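Local coordinates for uncharacterized HDOD domain protein (Geobacter sulfurreducens, PDB 3HC1), which is of unknown function but binds two iron(III) ions in an HD-type metal site, and is probably a metal-dependent phosphohydrolase, at residues S21-L26 and E156-F161; I98-I103 and N144-G149; V171-E176 and G182-R187; I210-L215 and V223-A228. All coordinates share one frame; numbering follows the deposited sequence.

Interaction 1 (S21-L26 and E156-F161); sequences SGVDEL and EVFINF
V23 and L26 of the loop after helix 9-21 both come to rest on the outer end of the F158 ring, which reaches across from helix 154-162. The contact illustrates how one aromatic side chain can tie an irregular N-terminal link to a helical core. With CG anti to its backbone N (chi1 175°), F158 carries its ring out from the helix to the loop. The tight part is small and wholly apolar: V23 CG2 lies 3.5 Å from F158 CZ, while L26 CD2 meets the adjacent ring atom, F158 CE1, at 3.6 Å. Both methyls approach obliquely, and no hydrogen bond crosses the gap. Further support for the ring comes from P27, from V196 of helix 193-203, and from F162, whose ring lies nearly parallel to it at about 10°. The far side of the loop is exposed to solvent, with S21, D24 and E25 making no contact with E156-F161. An alanine in place of F158 would probably open a gap beneath V23 and L26 and free this part of the loop to shift. The F158 side chain lies about 7 Å from that of H193, an iron ligand. The contact thus joins the loop after helix 9-21 to helix 154-162 of an all-helical HDOD domain, near the diiron site but taking no part in it.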
loop_
_atom_site.group_PDB
_atom_site.type_symbol
_atom_site.label_atom_id
_atom_site.label_comp_id
_atom_site.label_asym_id
_atom_site.label_seq_id
_atom_site.Cartn_x
_atom_site.Cartn_y
_atom_site.Cartn_z
ATOM N N SER A 21 -12.828 -3.851 18.821
ATOM C CA SER A 21 -13.516 -3.580 20.130
ATOM C C SER A 21 -12.661 -3.660 21.374
ATOM O O SER A 21 -12.779 -2.831 22.270
ATOM C CB SER A 21 -14.634 -4.600 20.372
ATOM O OG SER A 21 -15.655 -4.535 19.389
ATOM N N GLY A 22 -11.833 -4.687 21.463
ATOM C CA GLY A 22 -11.042 -4.921 22.653
ATOM C C GLY A 22 -9.839 -4.017 22.758
ATOM O O GLY A 22 -9.134 -4.043 23.772
ATOM N N VAL A 23 -9.567 -3.237 21.718
ATOM C CA VAL A 23 -8.492 -2.250 21.773
ATOM C C VAL A 23 -9.153 -0.965 22.260
ATOM O O VAL A 23 -10.170 -0.523 21.715
ATOM C CB VAL A 23 -7.816 -2.029 20.388
ATOM C CG1 VAL A 23 -6.756 -0.912 20.435
ATOM C CG2 VAL A 23 -7.240 -3.325 19.887
ATOM N N ASP A 24 -8.549 -0.368 23.281
ATOM C CA ASP A 24 -9.056 0.853 23.864
ATOM C C ASP A 24 -8.740 2.033 22.946
ATOM O O ASP A 24 -9.655 2.604 22.400
ATOM C CB ASP A 24 -8.535 1.030 25.295
ATOM C CG ASP A 24 -9.279 2.114 26.058
ATOM O OD1 ASP A 24 -10.510 2.234 25.913
ATOM O OD2 ASP A 24 -8.620 2.863 26.785
ATOM N N GLU A 25 -7.469 2.375 22.743
ATOM C CA GLU A 25 -7.110 3.478 21.823
ATOM C C GLU A 25 -6.628 3.008 20.429
ATOM O O GLU A 25 -5.509 2.525 20.278
ATOM C CB GLU A 25 -6.068 4.402 22.457
ATOM C CG GLU A 25 -6.580 5.259 23.611
ATOM C CD GLU A 25 -7.885 5.975 23.318
ATOM O OE1 GLU A 25 -7.936 6.810 22.385
ATOM O OE2 GLU A 25 -8.853 5.698 24.034
ATOM N N LEU A 26 -7.444 3.261 19.410
ATOM C CA LEU A 26 -7.230 2.745 18.067
ATOM C C LEU A 26 -6.324 3.688 17.325
ATOM O O LEU A 26 -6.441 4.890 17.519
ATOM C CB LEU A 26 -8.551 2.730 17.318
ATOM C CG LEU A 26 -9.599 1.755 17.803
ATOM C CD1 LEU A 26 -10.883 2.038 17.017
ATOM C CD2 LEU A 26 -9.122 0.378 17.546
ATOM N N GLU A 156 -2.479 -5.301 9.166
ATOM C CA GLU A 156 -1.317 -5.970 9.807
ATOM C C GLU A 156 -0.620 -4.989 10.709
ATOM O O GLU A 156 -0.103 -5.374 11.750
ATOM C CB GLU A 156 -0.270 -6.490 8.805
ATOM C CG GLU A 156 -0.682 -7.559 7.889
ATOM C CD GLU A 156 -0.794 -8.925 8.558
ATOM O OE1 GLU A 156 -1.485 -9.016 9.575
ATOM O OE2 GLU A 156 -0.194 -9.889 8.046
ATOM N N VAL A 157 -0.617 -3.713 10.329
ATOM C CA VAL A 157 -0.085 -2.686 11.169
ATOM C C VAL A 157 -0.891 -2.632 12.442
ATOM O O VAL A 157 -0.347 -2.607 13.532
ATOM C CB VAL A 157 -0.055 -1.283 10.491
ATOM C CG1 VAL A 157 0.345 -0.215 11.515
ATOM C CG2 VAL A 157 0.951 -1.306 9.359
ATOM N N PHE A 158 -2.205 -2.668 12.305
ATOM C CA PHE A 158 -3.058 -2.674 13.474
ATOM C C PHE A 158 -2.836 -3.863 14.376
ATOM O O PHE A 158 -2.716 -3.697 15.577
ATOM C CB PHE A 158 -4.534 -2.651 13.061
ATOM C CG PHE A 158 -5.455 -2.771 14.217
ATOM C CD1 PHE A 158 -5.758 -1.656 14.965
ATOM C CD2 PHE A 158 -5.963 -4.005 14.602
ATOM C CE1 PHE A 158 -6.596 -1.764 16.052
ATOM C CE2 PHE A 158 -6.792 -4.097 15.688
ATOM C CZ PHE A 158 -7.093 -2.981 16.407
ATOM N N ILE A 159 -2.849 -5.078 13.816
ATOM C CA ILE A 159 -2.727 -6.259 14.637
ATOM C C ILE A 159 -1.336 -6.270 15.322
ATOM O O ILE A 159 -1.233 -6.648 16.502
ATOM C CB ILE A 159 -2.927 -7.540 13.828
ATOM C CG1 ILE A 159 -4.334 -7.567 13.203
ATOM C CG2 ILE A 159 -2.690 -8.802 14.648
ATOM C CD1 ILE A 159 -4.503 -8.725 12.268
ATOM N N ASN A 160 -0.303 -5.895 14.551
ATOM C CA ASN A 160 1.109 -5.913 15.012
ATOM C C ASN A 160 1.303 -4.974 16.205
ATOM O O ASN A 160 1.915 -5.346 17.199
ATOM C CB ASN A 160 2.078 -5.551 13.871
ATOM C CG ASN A 160 3.558 -5.710 14.278
ATOM O OD1 ASN A 160 3.953 -6.698 14.936
ATOM N ND2 ASN A 160 4.363 -4.753 13.895
ATOM N N PHE A 161 0.743 -3.776 16.114
ATOM C CA PHE A 161 0.986 -2.731 17.119
ATOM C C PHE A 161 -0.047 -2.790 18.252
ATOM O O PHE A 161 0.247 -2.395 19.384
ATOM C CB PHE A 161 0.956 -1.331 16.514
ATOM C CG PHE A 161 2.177 -0.935 15.719
ATOM C CD1 PHE A 161 3.407 -1.616 15.835
ATOM C CD2 PHE A 161 2.102 0.188 14.890
ATOM C CE1 PHE A 161 4.496 -1.206 15.141
ATOM C CE2 PHE A 161 3.221 0.614 14.181
ATOM C CZ PHE A 161 4.417 -0.090 14.313
#

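Interaction 2 (I98-I103 and N144-G149); sequences IFTCAI and NVYVAG
T100 OG1 is gripped by two oxygens: the hydroxyl of Y146, with OG1 to OH at 2.6 Å, and the backbone carbonyl of E96, one turn back on its own helix. This short polar link joins helix 82-108 to helix 142-150 inside the all-helical HDOD domain, a worked case of a buried helix-helix interface in which a hydroxyl pair sits beside apolar packing. Y146 reaches out with CG anti to its backbone N (chi1 -180°), and T100 OG1 lies at the edge of the Y146 ring, near its plane, while the two side chains cross at about a right angle. L124 and A127 of helix 116-136 also touch the tyrosine. Alongside, F99 points toward helix 142-150 and meets V147, while V33 of helix 31-39 touches it as well. An alanine at F99 would probably leave both V147 methyls without their aromatic partner and open a gap between the helices. The branches of V147 divide the ring between them: CG1 approaches the far end, 3.4 Å from F99 CZ, whereas CG2 makes a CH-pi contact, 3.7 Å from the F99 ring centroid and only 7° off the normal.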
loop_
_atom_site.group_PDB
_atom_site.type_symbol
_atom_site.label_atom_id
_atom_site.label_comp_id
_atom_site.label_asym_id
_atom_site.label_seq_id
_atom_site.Cartn_x
_atom_site.Cartn_y
_atom_site.Cartn_z
ATOM N N ILE A 98 3.443 14.050 0.064
ATOM C CA ILE A 98 2.856 14.470 1.363
ATOM C C ILE A 98 2.142 13.278 2.058
ATOM O O ILE A 98 2.346 13.004 3.259
ATOM C CB ILE A 98 1.888 15.686 1.201
ATOM C CG1 ILE A 98 2.676 16.947 0.781
ATOM C CG2 ILE A 98 1.187 15.970 2.513
ATOM C CD1 ILE A 98 1.824 18.175 0.534
ATOM N N PHE A 99 1.322 12.587 1.279
ATOM C CA PHE A 99 0.635 11.421 1.775
ATOM C C PHE A 99 1.621 10.427 2.412
ATOM O O PHE A 99 1.409 9.962 3.523
ATOM C CB PHE A 99 -0.138 10.745 0.644
ATOM C CG PHE A 99 -0.898 9.548 1.084
ATOM C CD1 PHE A 99 -2.176 9.687 1.599
ATOM C CD2 PHE A 99 -0.341 8.289 0.990
ATOM C CE1 PHE A 99 -2.882 8.576 2.017
ATOM C CE2 PHE A 99 -1.057 7.169 1.415
ATOM C CZ PHE A 99 -2.319 7.333 1.920
ATOM N N THR A 100 2.708 10.163 1.698
ATOM C CA THR A 100 3.754 9.218 2.118
ATOM C C THR A 100 4.449 9.675 3.392
ATOM O O THR A 100 4.685 8.884 4.307
ATOM C CB THR A 100 4.769 9.026 0.947
ATOM O OG1 THR A 100 4.041 8.509 -0.183
ATOM C CG2 THR A 100 5.903 8.081 1.307
ATOM N N CYS A 101 4.785 10.966 3.444
ATOM C CA CYS A 101 5.537 11.498 4.567
ATOM C C CYS A 101 4.714 11.645 5.793
ATOM O O CYS A 101 5.273 11.631 6.860
ATOM C CB CYS A 101 6.192 12.833 4.224
ATOM S SG CYS A 101 7.438 12.581 2.957
ATOM N N ALA A 102 3.395 11.727 5.637
ATOM C CA ALA A 102 2.479 11.797 6.784
ATOM C C ALA A 102 2.082 10.397 7.242
ATOM O O ALA A 102 1.992 10.157 8.422
ATOM C CB ALA A 102 1.203 12.622 6.455
ATOM N N ILE A 103 1.839 9.486 6.310
ATOM C CA ILE A 103 1.372 8.154 6.680
ATOM C C ILE A 103 2.510 7.362 7.416
ATOM O O ILE A 103 2.239 6.408 8.130
ATOM C CB ILE A 103 0.813 7.418 5.474
ATOM C CG1 ILE A 103 -0.130 6.268 5.898
ATOM C CG2 ILE A 103 1.899 6.918 4.550
ATOM C CD1 ILE A 103 -1.492 6.747 6.272
ATOM N N ASN A 144 -4.004 7.288 -7.118
ATOM C CA ASN A 144 -5.061 6.533 -6.415
ATOM C C ASN A 144 -4.645 5.069 -6.187
ATOM O O ASN A 144 -4.934 4.491 -5.136
ATOM C CB ASN A 144 -6.364 6.495 -7.205
ATOM C CG ASN A 144 -6.994 7.847 -7.375
ATOM O OD1 ASN A 144 -6.317 8.847 -7.519
ATOM N ND2 ASN A 144 -8.291 7.867 -7.396
ATOM N N VAL A 145 -3.897 4.538 -7.137
ATOM C CA VAL A 145 -3.377 3.175 -7.012
ATOM C C VAL A 145 -2.242 3.166 -6.004
ATOM O O VAL A 145 -2.084 2.221 -5.237
ATOM C CB VAL A 145 -2.872 2.619 -8.362
ATOM C CG1 VAL A 145 -2.469 1.169 -8.249
ATOM C CG2 VAL A 145 -3.933 2.759 -9.442
ATOM N N TYR A 146 -1.386 4.170 -6.068
ATOM C CA TYR A 146 -0.313 4.307 -5.104
ATOM C C TYR A 146 -0.865 4.309 -3.646
ATOM O O TYR A 146 -0.371 3.583 -2.781
ATOM C CB TYR A 146 0.494 5.580 -5.347
ATOM C CG TYR A 146 1.641 5.771 -4.365
ATOM C CD1 TYR A 146 1.445 6.451 -3.179
ATOM C CD2 TYR A 146 2.911 5.298 -4.635
ATOM C CE1 TYR A 146 2.446 6.639 -2.279
ATOM C CE2 TYR A 146 3.969 5.509 -3.701
ATOM C CZ TYR A 146 3.711 6.157 -2.533
ATOM O OH TYR A 146 4.703 6.393 -1.620
ATOM N N VAL A 147 -1.855 5.149 -3.400
ATOM C CA VAL A 147 -2.417 5.320 -2.063
ATOM C C VAL A 147 -3.090 3.990 -1.608
ATOM O O VAL A 147 -2.818 3.562 -0.508
ATOM C CB VAL A 147 -3.397 6.517 -1.999
ATOM C CG1 VAL A 147 -4.280 6.452 -0.755
ATOM C CG2 VAL A 147 -2.625 7.859 -2.044
ATOM N N ALA A 148 -3.878 3.324 -2.475
ATOM C CA ALA A 148 -4.482 2.004 -2.157
ATOM C C ALA A 148 -3.396 0.994 -1.772
ATOM O O ALA A 148 -3.561 0.232 -0.813
ATOM C CB ALA A 148 -5.362 1.477 -3.279
ATOM N N GLY A 149 -2.283 1.031 -2.504
ATOM C CA GLY A 149 -1.142 0.128 -2.276
ATOM C C GLY A 149 -0.458 0.321 -0.944
ATOM O O GLY A 149 -0.217 -0.629 -0.181
#

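Interaction 3 (V171-E176 and G182-R187); sequences VTLVDE and GQAEER
In L173, chi1 of 177° carries CG toward the facing helix and chi2 of 56° sends CD2 to A184 and CD1 to R187, while V174 keeps CG2 beside its own backbone N and directs that branch at A184. These torsions close a helical hairpin in the HDOD domain: helix 164-177 and helix 181-189 follow each other through a short turn, and their axes pass at 9.0 Å with 127° between their directions, well short of antiparallel. The backbones approach most nearly at the small residue, with V174 CA 6.2 Å from A184 CA. The alanine methyl is met by two neighbours from the facing helix, V174 CG2 at 3.6 Å from A184 CB and L173 CD2 at 3.8 Å from the same atom. V170, one turn before V174, adds to the packing around A184, and F181 touches V174 near the turn. On the reverse of helix 181-189, E185 points away from the hairpin and its OE1 is hydrogen-bonded to ND1 of the iron ligand H193, which links this part of the fold to the second shell of the metal site. At the exposed margin R187 crosses L173 at about a right angle. R187 NH1 forms a salt bridge with E177 OE2, and that same nitrogen, R187 NH1, lies 3.7 Å from L173 CD1, which meets the guanidinium obliquely.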
loop_
_atom_site.group_PDB
_atom_site.type_symbol
_atom_site.label_atom_id
_atom_site.label_comp_id
_atom_site.label_asym_id
_atom_site.label_seq_id
_atom_site.Cartn_x
_atom_site.Cartn_y
_atom_site.Cartn_z
ATOM N N VAL A 171 2.772 -15.113 14.181
ATOM C CA VAL A 171 4.151 -15.165 13.688
ATOM C C VAL A 171 4.799 -16.520 13.876
ATOM O O VAL A 171 5.507 -16.991 12.981
ATOM C CB VAL A 171 5.073 -14.175 14.371
ATOM C CG1 VAL A 171 6.562 -14.612 14.159
ATOM C CG2 VAL A 171 4.844 -12.782 13.858
ATOM N N THR A 172 4.555 -17.134 15.037
ATOM C CA THR A 172 5.218 -18.377 15.408
ATOM C C THR A 172 4.513 -19.541 14.703
ATOM O O THR A 172 5.173 -20.463 14.252
ATOM C CB THR A 172 5.354 -18.548 16.983
ATOM O OG1 THR A 172 4.083 -18.848 17.547
ATOM C CG2 THR A 172 5.915 -17.260 17.655
ATOM N N LEU A 173 3.198 -19.478 14.543
ATOM C CA LEU A 173 2.483 -20.428 13.665
ATOM C C LEU A 173 2.943 -20.361 12.205
ATOM O O LEU A 173 3.055 -21.393 11.533
ATOM C CB LEU A 173 0.984 -20.190 13.729
ATOM C CG LEU A 173 0.113 -21.047 12.818
ATOM C CD1 LEU A 173 0.366 -22.541 13.065
ATOM C CD2 LEU A 173 -1.342 -20.713 12.999
ATOM N N VAL A 174 3.218 -19.153 11.718
ATOM C CA VAL A 174 3.751 -18.987 10.358
ATOM C C VAL A 174 5.166 -19.606 10.286
ATOM O O VAL A 174 5.435 -20.471 9.451
ATOM C CB VAL A 174 3.779 -17.491 9.920
ATOM C CG1 VAL A 174 4.634 -17.303 8.643
ATOM C CG2 VAL A 174 2.329 -16.959 9.711
ATOM N N ASP A 175 6.041 -19.161 11.192
ATOM C CA ASP A 175 7.473 -19.544 11.209
ATOM C C ASP A 175 7.700 -21.054 11.431
ATOM O O ASP A 175 8.753 -21.582 11.051
ATOM C CB ASP A 175 8.251 -18.745 12.288
ATOM C CG ASP A 175 8.483 -17.247 11.909
ATOM O OD1 ASP A 175 7.741 -16.683 11.052
ATOM O OD2 ASP A 175 9.408 -16.626 12.509
ATOM N N GLU A 176 6.713 -21.732 12.029
ATOM C CA GLU A 176 6.829 -23.138 12.388
ATOM C C GLU A 176 6.110 -24.072 11.399
ATOM O O GLU A 176 6.609 -25.161 11.116
ATOM C CB GLU A 176 6.337 -23.366 13.828
ATOM N N GLY A 182 -2.027 -14.611 6.367
ATOM C CA GLY A 182 -3.465 -14.607 6.219
ATOM C C GLY A 182 -4.094 -15.934 6.678
ATOM O O GLY A 182 -5.169 -15.924 7.291
ATOM N N GLN A 183 -3.448 -17.048 6.351
ATOM C CA GLN A 183 -3.886 -18.366 6.803
ATOM C C GLN A 183 -3.761 -18.505 8.326
ATOM O O GLN A 183 -4.715 -18.865 9.007
ATOM C CB GLN A 183 -3.065 -19.449 6.088
ATOM C CG GLN A 183 -3.335 -19.563 4.581
ATOM C CD GLN A 183 -2.416 -20.581 3.910
ATOM O OE1 GLN A 183 -1.188 -20.493 3.991
ATOM N NE2 GLN A 183 -3.015 -21.579 3.279
ATOM N N ALA A 184 -2.606 -18.172 8.874
ATOM C CA ALA A 184 -2.401 -18.197 10.310
ATOM C C ALA A 184 -3.454 -17.327 11.028
ATOM O O ALA A 184 -4.062 -17.762 12.005
ATOM C CB ALA A 184 -1.045 -17.718 10.638
ATOM N N GLU A 185 -3.696 -16.107 10.513
ATOM C CA GLU A 185 -4.699 -15.233 11.100
ATOM C C GLU A 185 -6.090 -15.894 11.088
ATOM O O GLU A 185 -6.836 -15.872 12.073
ATOM C CB GLU A 185 -4.705 -13.880 10.345
ATOM C CG GLU A 185 -3.483 -13.063 10.673
ATOM C CD GLU A 185 -3.229 -11.937 9.713
ATOM O OE1 GLU A 185 -4.063 -11.643 8.803
ATOM O OE2 GLU A 185 -2.114 -11.410 9.820
ATOM N N GLU A 186 -6.435 -16.473 9.958
ATOM C CA GLU A 186 -7.719 -17.114 9.813
ATOM C C GLU A 186 -7.922 -18.225 10.870
ATOM O O GLU A 186 -8.996 -18.344 11.474
ATOM C CB GLU A 186 -7.818 -17.708 8.404
ATOM C CG GLU A 186 -9.102 -18.445 8.093
ATOM C CD GLU A 186 -10.333 -17.594 8.295
ATOM O OE1 GLU A 186 -10.218 -16.345 8.207
ATOM O OE2 GLU A 186 -11.419 -18.186 8.533
ATOM N N ARG A 187 -6.874 -19.004 11.090
ATOM C CA ARG A 187 -6.917 -20.112 12.026
ATOM C C ARG A 187 -6.990 -19.627 13.467
ATOM O O ARG A 187 -7.805 -20.116 14.232
ATOM C CB ARG A 187 -5.679 -20.989 11.856
ATOM C CG ARG A 187 -5.751 -22.292 12.659
ATOM C CD ARG A 187 -4.562 -23.172 12.416
ATOM N NE ARG A 187 -4.441 -23.526 11.004
ATOM C CZ ARG A 187 -3.365 -24.083 10.466
ATOM N NH1 ARG A 187 -2.303 -24.349 11.220
ATOM N NH2 ARG A 187 -3.346 -24.361 9.166
#

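Interaction 4 (I210-L215 and V223-A228); sequences ICDTIL and VPYKQA
Y225 OH donates a hydrogen bond to D212 OD2 over 2.6 Å, the close contact that joins I210-L215 of helix 208-216 to V223-A228, in the loop that leads into helix 229-243. The carboxylate oxygen accepts through its anti lone pair, directed away from OD1, and it sits at the edge of the tyrosine ring, near its plane. Carboxylate and ring planes are nevertheless turned 39° apart. Y225 reaches D212 from the crowded position between its backbone N and carbonyl carbon (chi1 48°). One shell out, V223 CG1 lies 3.5 Å above the plane of the Y225 ring, offset toward the rim, so the loop itself supports the aromatic group from one face; V223 in turn packs on Y216 and V231. Behind the ring the loop continues through an inverse gamma turn centred on Q227, where A228 N reaches K226 O in a weak bond. K226 O also accepts from R272 NE and S273 OG, tying the loop to helix 266-273, and A228 then takes the N-cap position of the next helix. The D212 side chain lies about 14 Å from a bound iron and is not one of its ligands. With the phenol as donor, D212 is probably an ionised acceptor, and the hydrogen bond would partly offset its charge.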
loop_
_atom_site.group_PDB
_atom_site.type_symbol
_atom_site.label_atom_id
_atom_site.label_comp_id
_atom_site.label_asym_id
_atom_site.label_seq_id
_atom_site.Cartn_x
_atom_site.Cartn_y
_atom_site.Cartn_z
ATOM N N ILE A 210 -10.595 2.195 -1.705
ATOM C CA ILE A 210 -9.447 1.857 -0.835
ATOM C C ILE A 210 -9.866 0.733 0.093
ATOM O O ILE A 210 -9.144 -0.261 0.229
ATOM C CB ILE A 210 -8.955 3.096 0.002
ATOM C CG1 ILE A 210 -8.395 4.166 -0.941
ATOM C CG2 ILE A 210 -7.882 2.697 1.035
ATOM C CD1 ILE A 210 -8.351 5.600 -0.373
ATOM N N CYS A 211 -11.011 0.882 0.753
ATOM C CA CYS A 211 -11.532 -0.170 1.643
ATOM C C CYS A 211 -11.571 -1.505 0.960
ATOM O O CYS A 211 -11.110 -2.514 1.505
ATOM C CB CYS A 211 -12.923 0.209 2.148
ATOM S SG CYS A 211 -12.916 1.644 3.257
ATOM N N ASP A 212 -12.106 -1.535 -0.255
ATOM C CA ASP A 212 -12.194 -2.824 -0.957
ATOM C C ASP A 212 -10.792 -3.377 -1.354
ATOM O O ASP A 212 -10.602 -4.558 -1.437
ATOM C CB ASP A 212 -13.024 -2.640 -2.208
ATOM C CG ASP A 212 -14.495 -2.335 -1.922
ATOM O OD1 ASP A 212 -14.945 -2.286 -0.734
ATOM O OD2 ASP A 212 -15.211 -2.083 -2.928
ATOM N N THR A 213 -9.829 -2.509 -1.619
ATOM C CA THR A 213 -8.516 -2.954 -1.985
ATOM C C THR A 213 -7.920 -3.700 -0.780
ATOM O O THR A 213 -7.441 -4.817 -0.954
ATOM C CB THR A 213 -7.586 -1.809 -2.367
ATOM O OG1 THR A 213 -8.042 -1.176 -3.574
ATOM C CG2 THR A 213 -6.145 -2.337 -2.544
ATOM N N ILE A 214 -8.097 -3.128 0.422
ATOM C CA ILE A 214 -7.650 -3.729 1.717
ATOM C C ILE A 214 -8.353 -5.086 1.955
ATOM O O ILE A 214 -7.706 -6.054 2.279
ATOM C CB ILE A 214 -7.870 -2.738 2.868
ATOM C CG1 ILE A 214 -7.065 -1.449 2.679
ATOM C CG2 ILE A 214 -7.487 -3.347 4.246
ATOM C CD1 ILE A 214 -7.565 -0.307 3.641
ATOM N N LEU A 215 -9.646 -5.174 1.633
ATOM C CA LEU A 215 -10.426 -6.396 1.837
ATOM C C LEU A 215 -10.081 -7.539 0.888
ATOM O O LEU A 215 -10.092 -8.725 1.287
ATOM C CB LEU A 215 -11.935 -6.077 1.704
ATOM C CG LEU A 215 -12.947 -7.217 1.935
ATOM C CD1 LEU A 215 -12.762 -7.864 3.320
ATOM C CD2 LEU A 215 -14.404 -6.727 1.752
ATOM N N VAL A 223 -13.504 -9.850 -5.933
ATOM C CA VAL A 223 -14.047 -8.494 -6.035
ATOM C C VAL A 223 -15.438 -8.641 -6.746
ATOM O O VAL A 223 -15.518 -9.239 -7.798
ATOM C CB VAL A 223 -13.068 -7.509 -6.746
ATOM C CG1 VAL A 223 -13.638 -6.095 -6.828
ATOM C CG2 VAL A 223 -11.725 -7.405 -5.986
ATOM N N PRO A 224 -16.534 -8.133 -6.148
ATOM C CA PRO A 224 -17.891 -8.380 -6.736
ATOM C C PRO A 224 -18.319 -7.419 -7.818
ATOM O O PRO A 224 -19.505 -7.339 -8.150
ATOM C CB PRO A 224 -18.821 -8.288 -5.516
ATOM C CG PRO A 224 -18.126 -7.319 -4.607
ATOM C CD PRO A 224 -16.626 -7.345 -4.908
ATOM N N TYR A 225 -17.380 -6.724 -8.416
ATOM C CA TYR A 225 -17.663 -5.877 -9.546
ATOM C C TYR A 225 -16.518 -5.869 -10.583
ATOM O O TYR A 225 -15.351 -6.178 -10.297
ATOM C CB TYR A 225 -17.957 -4.452 -9.059
ATOM C CG TYR A 225 -16.941 -3.926 -8.049
ATOM C CD1 TYR A 225 -15.711 -3.381 -8.466
ATOM C CD2 TYR A 225 -17.220 -3.915 -6.673
ATOM C CE1 TYR A 225 -14.772 -2.862 -7.542
ATOM C CE2 TYR A 225 -16.264 -3.359 -5.736
ATOM C CZ TYR A 225 -15.065 -2.855 -6.183
ATOM O OH TYR A 225 -14.137 -2.321 -5.293
ATOM N N LYS A 226 -16.871 -5.406 -11.765
ATOM C CA LYS A 226 -16.045 -5.565 -12.948
ATOM C C LYS A 226 -14.955 -4.517 -12.994
ATOM O O LYS A 226 -13.849 -4.784 -13.395
ATOM C CB LYS A 226 -16.956 -5.444 -14.198
ATOM C CG LYS A 226 -16.269 -5.659 -15.534
ATOM C CD LYS A 226 -17.204 -5.271 -16.687
ATOM C CE LYS A 226 -16.710 -5.831 -18.001
ATOM N NZ LYS A 226 -17.171 -4.967 -19.126
ATOM N N GLN A 227 -15.269 -3.293 -12.614
ATOM C CA GLN A 227 -14.264 -2.256 -12.667
ATOM C C GLN A 227 -13.438 -2.323 -11.393
ATOM O O GLN A 227 -13.674 -1.582 -10.439
ATOM C CB GLN A 227 -14.917 -0.908 -12.866
ATOM C CG GLN A 227 -15.636 -0.812 -14.227
ATOM C CD GLN A 227 -14.928 0.101 -15.186
ATOM O OE1 GLN A 227 -13.710 0.001 -15.369
ATOM N NE2 GLN A 227 -15.677 1.023 -15.791
ATOM N N ALA A 228 -12.435 -3.196 -11.437
ATOM C CA ALA A 228 -11.619 -3.519 -10.268
ATOM C C ALA A 228 -10.121 -3.378 -10.555
ATOM O O ALA A 228 -9.317 -4.120 -9.981
ATOM C CB ALA A 228 -11.985 -4.944 -9.781
#

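Overall arrangement
The four contacts run from core to surface, and their chemistry changes with depth. Interaction 2 is fully buried and combines ring packing with a hydroxyl pair; interactions 1 and 3 are partly buried and almost wholly apolar between their segments; interaction 4, at the surface, rests on a single bond to a carboxylate. A148 CB packs 3.8 Å from T213 OG1, and V147 reaches I210, so the inner face of helix 208-216 meets helix 142-150 while D212 faces the surface. Interactions 1 and 3 touch where the E156 and E185 carboxylates, like charges, come close, with I159 packing beside them. Along the chain interaction 2 is nested within the loop closed by interaction 1, whereas interactions 3 and 4 follow in series.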